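Local coordinates for protein STE5 (Saccharomyces cerevisiae, PDB 3FZE), which serves as a mating-pathway scaffold whose minimal scaffold domain cocatalyses phosphorylation of the MAP kinase Fus3 by Ste7, at residues 9-12 with 13-17; 175-178 with 179-183. All coordinates share one frame; numbering follows the deposited sequence. Where two conformers were deposited one is given.

Both contacts are C-terminal helix ends: contact 1 closes helix 2-14 and contact 2 closes helix 170-180. The two helices touch each other, through Lys13 and Ile9 among others. Each contact is partly buried, but contact 1 is the more exposed. Ile9 and Leu12 are its buried residues, and Lys13, Arg14, Glu15 and Lys16 are exposed. Contact 2 has more apolar content: Leu177, Cys178 and Leu183 are buried. The ends differ too. Contact 2 finishes in a Schellman motif with a glycine, whereas contact 1 turns at Lys16 and leads into Pro17.

Contact 1: 9-12 with 13-17; sequences ILSL and KREKP
Ile9 O accepts a hydrogen bond from Lys13 N at 2.9 Å. This is an ordinary helical bond. The Ile9 side chain leaves this contact and packs on Thr176, Leu177 and Ser180 of helix 170-180. The Lys13 chain is extended beyond CG, and its ammonium group reaches the backbone oxygen of Ser180 in that helix. At the next step Leu10 O receives Arg14 N. The aliphatic start of Arg14 lies against the same oxygen. Its bend at chi2 (97°) brings CD back to 3.6 Å from Leu10 O.

Ser11 O lies where the helix starts to come undone. Glu15 N gives it only a weak bond, 3.3 Å long. Methylenes lie close to this oxygen as well: Arg14 CB at 3.2 Å from Ser11 O and Glu15 CG at 3.3 Å from it. Glu15 N also bonds Leu12 O at 3.0 Å. It sits above the carbonyl plane there, 61° out of it, as the turn tightens from four residues to three. The Glu15 carboxylate looks elsewhere, and its OE1 takes the backbone N-H of Asn144.

Pro17 CD also lies close to Leu12 O, at 3.4 Å. Proline has no N-H to offer this oxygen. Leu12 CD1 and Pro17 CG make a looser apolar contact at 4.3 Å. Just before Pro17, Lys16 leaves helical geometry with positive phi, and the chain turns away from the helix.

In the vWA-like alpha/beta/alpha fold this turn joins helix 2-14 to strand 19-26. That strand lies inside the mixed sheet, between strands 55-60 and 111-117. Helix 170-180 packs alongside helix 2-14, and Asn144 directly precedes strand 145-150.

Contact 2: 175-178 with 179-183; sequences ETLC and YSFGL
Leu177 CD1 meets Phe181 CE2 at 3.8 Å. The methyl comes in at the edge of the ring, in its plane. Leu177 CG lies anti to the backbone N (chi1 177°), which turns its end back toward Phe181. Leu177 O is at the ring edge too, 3.1 Å from Phe181 CD2. Phe51 meets the Phe181 ring edge-to-face, and Leu47 of helix 35-50 touches Leu177 and Leu183.

The second apolar pair is Cys178 with Leu183, CB to CB at 4.4 Å. It spans a Schellman motif, which ends helix 170-180 of this vWA-like domain. Leu183 N bonds Cys178 O at 3.0 Å, and Gly182 N bonds Tyr179 O inside it. Gly182 carries the positive phi of the motif, a conformation that favours glycine. Phe181 N adds a weak bond to Cys178 O.

The Tyr179 ring lies farther out. Leu183 O stands 3.5 Å above its plane, over the centre of one face. Glu175 O is at the ring edge, 3.2 Å from Tyr179 CD1, and also accepts Tyr179 N.

On the side toward helix 2-14, Thr176 O is gripped twice by Ser180. Ser180 OG donates at 2.7 Å, and Ser180 N donates from the opposite face of the carbonyl plane. Chi1 of -68° sets OG beside its own backbone N, where it can reach back one turn. Ile9 and Leu10 of helix 2-14 touch the Ser180 side chain. An alanine here is likely to cost Thr176 O its hydroxyl donor and leave a gap beside Ile9 and Leu10. The Thr176 hydroxyl bonds Phe172 O.

Contact 1: 9-12 with 13-17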
loop_
_atom_site.group_PDB
_atom_site.type_symbol
_atom_site.label_atom_id
_atom_site.label_comp_id
_atom_site.label_asym_id
_atom_site.label_seq_id
_atom_site.Cartn_x
_atom_site.Cartn_y
_atom_site.Cartn_z
ATOM N N ILE A 9 1.976 11.092 5.637
ATOM C CA ILE A 9 0.621 10.576 5.812
ATOM C C ILE A 9 -0.355 11.696 6.177
ATOM O O ILE A 9 -1.497 11.718 5.715
ATOM C CB ILE A 9 0.594 9.423 6.843
ATOM C CG1 ILE A 9 1.285 8.187 6.257
ATOM C CG2 ILE A 9 -0.836 9.086 7.254
ATOM C CD1 ILE A 9 1.628 7.131 7.280
ATOM N N LEU A 10 0.097 12.641 6.995
ATOM C CA LEU A 10 -0.753 13.765 7.358
ATOM C C LEU A 10 -1.055 14.623 6.132
ATOM O O LEU A 10 -2.135 15.200 6.019
ATOM C CB LEU A 10 -0.115 14.606 8.469
ATOM C CG LEU A 10 0.184 13.855 9.770
ATOM C CD1 LEU A 10 0.318 14.825 10.929
ATOM C CD2 LEU A 10 -0.893 12.822 10.060
ATOM N N SER A 11 -0.100 14.699 5.211
ATOM C CA SER A 11 -0.304 15.449 3.981
ATOM C C SER A 11 -1.419 14.803 3.157
ATOM O O SER A 11 -2.313 15.485 2.655
ATOM C CB SER A 11 0.992 15.517 3.173
ATOM O OG SER A 11 0.817 16.295 2.004
ATOM N N LEU A 12 -1.365 13.482 3.032
ATOM C CA LEU A 12 -2.384 12.743 2.299
ATOM C C LEU A 12 -3.756 12.915 2.939
ATOM O O LEU A 12 -4.737 13.216 2.261
ATOM C CB LEU A 12 -2.018 11.254 2.241
ATOM C CG LEU A 12 -3.138 10.297 1.817
ATOM C CD1 LEU A 12 -3.432 10.469 0.334
ATOM C CD2 LEU A 12 -2.770 8.851 2.137
ATOM N N LYS A 13 -3.813 12.719 4.251
ATOM C CA LYS A 13 -5.050 12.854 4.995
ATOM C C LYS A 13 -5.636 14.242 4.772
ATOM O O LYS A 13 -6.846 14.406 4.585
ATOM C CB LYS A 13 -4.769 12.617 6.479
ATOM C CG LYS A 13 -5.722 13.296 7.430
ATOM C CD LYS A 13 -5.093 13.376 8.817
ATOM C CE LYS A 13 -6.104 13.749 9.883
ATOM N NZ LYS A 13 -5.554 13.420 11.218
ATOM N N ARG A 14 -4.755 15.236 4.769
ATOM C CA ARG A 14 -5.136 16.633 4.588
ATOM C C ARG A 14 -5.961 16.811 3.317
ATOM O O ARG A 14 -6.927 17.576 3.293
ATOM C CB ARG A 14 -3.880 17.506 4.500
ATOM C CG ARG A 14 -3.926 18.788 5.311
ATOM C CD ARG A 14 -3.239 18.604 6.655
ATOM N NE ARG A 14 -2.894 19.884 7.263
ATOM C CZ ARG A 14 -2.178 20.015 8.375
ATOM N NH1 ARG A 14 -1.728 18.941 9.003
ATOM N NH2 ARG A 14 -1.912 21.221 8.859
ATOM N N GLU A 15 -5.573 16.092 2.264
ATOM C CA GLU A 15 -6.190 16.239 0.947
ATOM C C GLU A 15 -7.602 15.665 0.864
ATOM O O GLU A 15 -8.243 15.735 -0.184
ATOM C CB GLU A 15 -5.312 15.597 -0.127
ATOM C CG GLU A 15 -3.906 16.162 -0.213
ATOM C CD GLU A 15 -3.122 15.584 -1.372
ATOM O OE1 GLU A 15 -3.756 15.042 -2.300
ATOM O OE2 GLU A 15 -1.876 15.672 -1.357
ATOM N N LYS A 16 -8.074 15.092 1.968
ATOM C CA LYS A 16 -9.415 14.513 2.035
ATOM C C LYS A 16 -9.767 13.658 0.817
ATOM O O LYS A 16 -10.687 13.974 0.062
ATOM C CB LYS A 16 -10.464 15.609 2.264
ATOM C CG LYS A 16 -10.375 16.236 3.644
ATOM C CD LYS A 16 -11.498 17.228 3.896
ATOM C CE LYS A 16 -11.369 17.832 5.285
ATOM N NZ LYS A 16 -12.471 18.780 5.605
ATOM N N PRO A 17 -9.026 12.561 0.621
ATOM C CA PRO A 17 -9.356 11.629 -0.462
ATOM C C PRO A 17 -10.722 10.987 -0.238
ATOM O O PRO A 17 -11.087 10.750 0.908
ATOM C CB PRO A 17 -8.261 10.558 -0.359
ATOM C CG PRO A 17 -7.691 10.703 1.015
ATOM C CD PRO A 17 -7.857 12.134 1.408
#

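Contact 2: 175-178 with 179-183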
loop_
_atom_site.group_PDB
_atom_site.type_symbol
_atom_site.label_atom_id
_atom_site.label_comp_id
_atom_site.label_asym_id
_atom_site.label_seq_id
_atom_site.Cartn_x
_atom_site.Cartn_y
_atom_site.Cartn_z
ATOM N N GLU A 175 0.162 1.425 11.316
ATOM C CA GLU A 175 -0.460 2.021 12.497
ATOM C C GLU A 175 -0.578 3.530 12.298
ATOM O O GLU A 175 -1.605 4.127 12.627
ATOM C CB GLU A 175 0.312 1.695 13.788
ATOM C CG GLU A 175 0.072 0.269 14.284
ATOM C CD GLU A 175 0.634 0.011 15.675
ATOM O OE1 GLU A 175 1.432 0.830 16.158
ATOM O OE2 GLU A 175 0.276 -1.024 16.277
ATOM N N THR A 176 0.462 4.143 11.743
ATOM C CA THR A 176 0.429 5.581 11.496
ATOM C C THR A 176 -0.664 5.927 10.495
ATOM O O THR A 176 -1.417 6.891 10.677
ATOM C CB THR A 176 1.780 6.120 10.993
ATOM O OG1 THR A 176 2.774 5.908 11.998
ATOM C CG2 THR A 176 1.672 7.626 10.716
ATOM N N LEU A 177 -0.772 5.120 9.448
ATOM C CA LEU A 177 -1.793 5.352 8.446
ATOM C C LEU A 177 -3.192 5.250 9.060
ATOM O O LEU A 177 -4.021 6.155 8.906
ATOM C CB LEU A 177 -1.621 4.362 7.291
ATOM C CG LEU A 177 -2.681 4.447 6.189
ATOM C CD1 LEU A 177 -2.631 5.799 5.476
ATOM C CD2 LEU A 177 -2.504 3.288 5.221
ATOM N N CYS A 178 -3.458 4.162 9.776
ATOM C CA CYS A 178 -4.793 3.940 10.323
ATOM C C CYS A 178 -5.163 4.958 11.387
ATOM O O CYS A 178 -6.279 5.503 11.395
ATOM C CB CYS A 178 -4.908 2.537 10.907
ATOM S SG CYS A 178 -4.967 1.303 9.616
ATOM N N TYR A 179 -4.231 5.205 12.301
ATOM C CA TYR A 179 -4.506 6.106 13.408
ATOM C C TYR A 179 -4.678 7.549 12.944
ATOM O O TYR A 179 -5.454 8.293 13.534
ATOM C CB TYR A 179 -3.458 5.969 14.523
ATOM C CG TYR A 179 -3.773 4.829 15.463
ATOM C CD1 TYR A 179 -3.662 3.499 15.031
ATOM C CD2 TYR A 179 -4.217 5.069 16.747
ATOM C CE1 TYR A 179 -3.977 2.454 15.880
ATOM C CE2 TYR A 179 -4.528 4.031 17.610
ATOM C CZ TYR A 179 -4.414 2.723 17.162
ATOM O OH TYR A 179 -4.726 1.699 18.034
ATOM N N SER A 180 -3.967 7.937 11.888
ATOM C CA SER A 180 -4.118 9.291 11.350
ATOM C C SER A 180 -5.552 9.522 10.879
ATOM O O SER A 180 -6.045 10.652 10.895
ATOM C CB SER A 180 -3.138 9.547 10.204
ATOM O OG SER A 180 -1.799 9.591 10.666
ATOM N N PHE A 181 -6.224 8.447 10.480
ATOM C CA PHE A 181 -7.637 8.533 10.093
ATOM C C PHE A 181 -8.616 8.275 11.249
ATOM O O PHE A 181 -9.829 8.233 11.044
ATOM C CB PHE A 181 -7.926 7.595 8.912
ATOM C CG PHE A 181 -7.356 8.074 7.610
ATOM C CD1 PHE A 181 -7.977 9.093 6.903
ATOM C CD2 PHE A 181 -6.202 7.514 7.092
ATOM C CE1 PHE A 181 -7.459 9.542 5.707
ATOM C CE2 PHE A 181 -5.675 7.964 5.894
ATOM C CZ PHE A 181 -6.305 8.977 5.199
ATOM N N GLY A 182 -8.090 8.114 12.460
ATOM C CA GLY A 182 -8.912 7.884 13.632
ATOM C C GLY A 182 -9.450 6.468 13.745
ATOM O O GLY A 182 -10.495 6.235 14.351
ATOM N N LEU A 183 -8.736 5.515 13.159
ATOM C CA LEU A 183 -9.142 4.120 13.243
ATOM C C LEU A 183 -8.255 3.372 14.238
ATOM O O LEU A 183 -7.194 3.866 14.621
ATOM C CB LEU A 183 -9.086 3.472 11.854
ATOM C CG LEU A 183 -9.896 4.218 10.788
ATOM C CD1 LEU A 183 -9.503 3.777 9.385
ATOM C CD2 LEU A 183 -11.398 4.053 11.016
#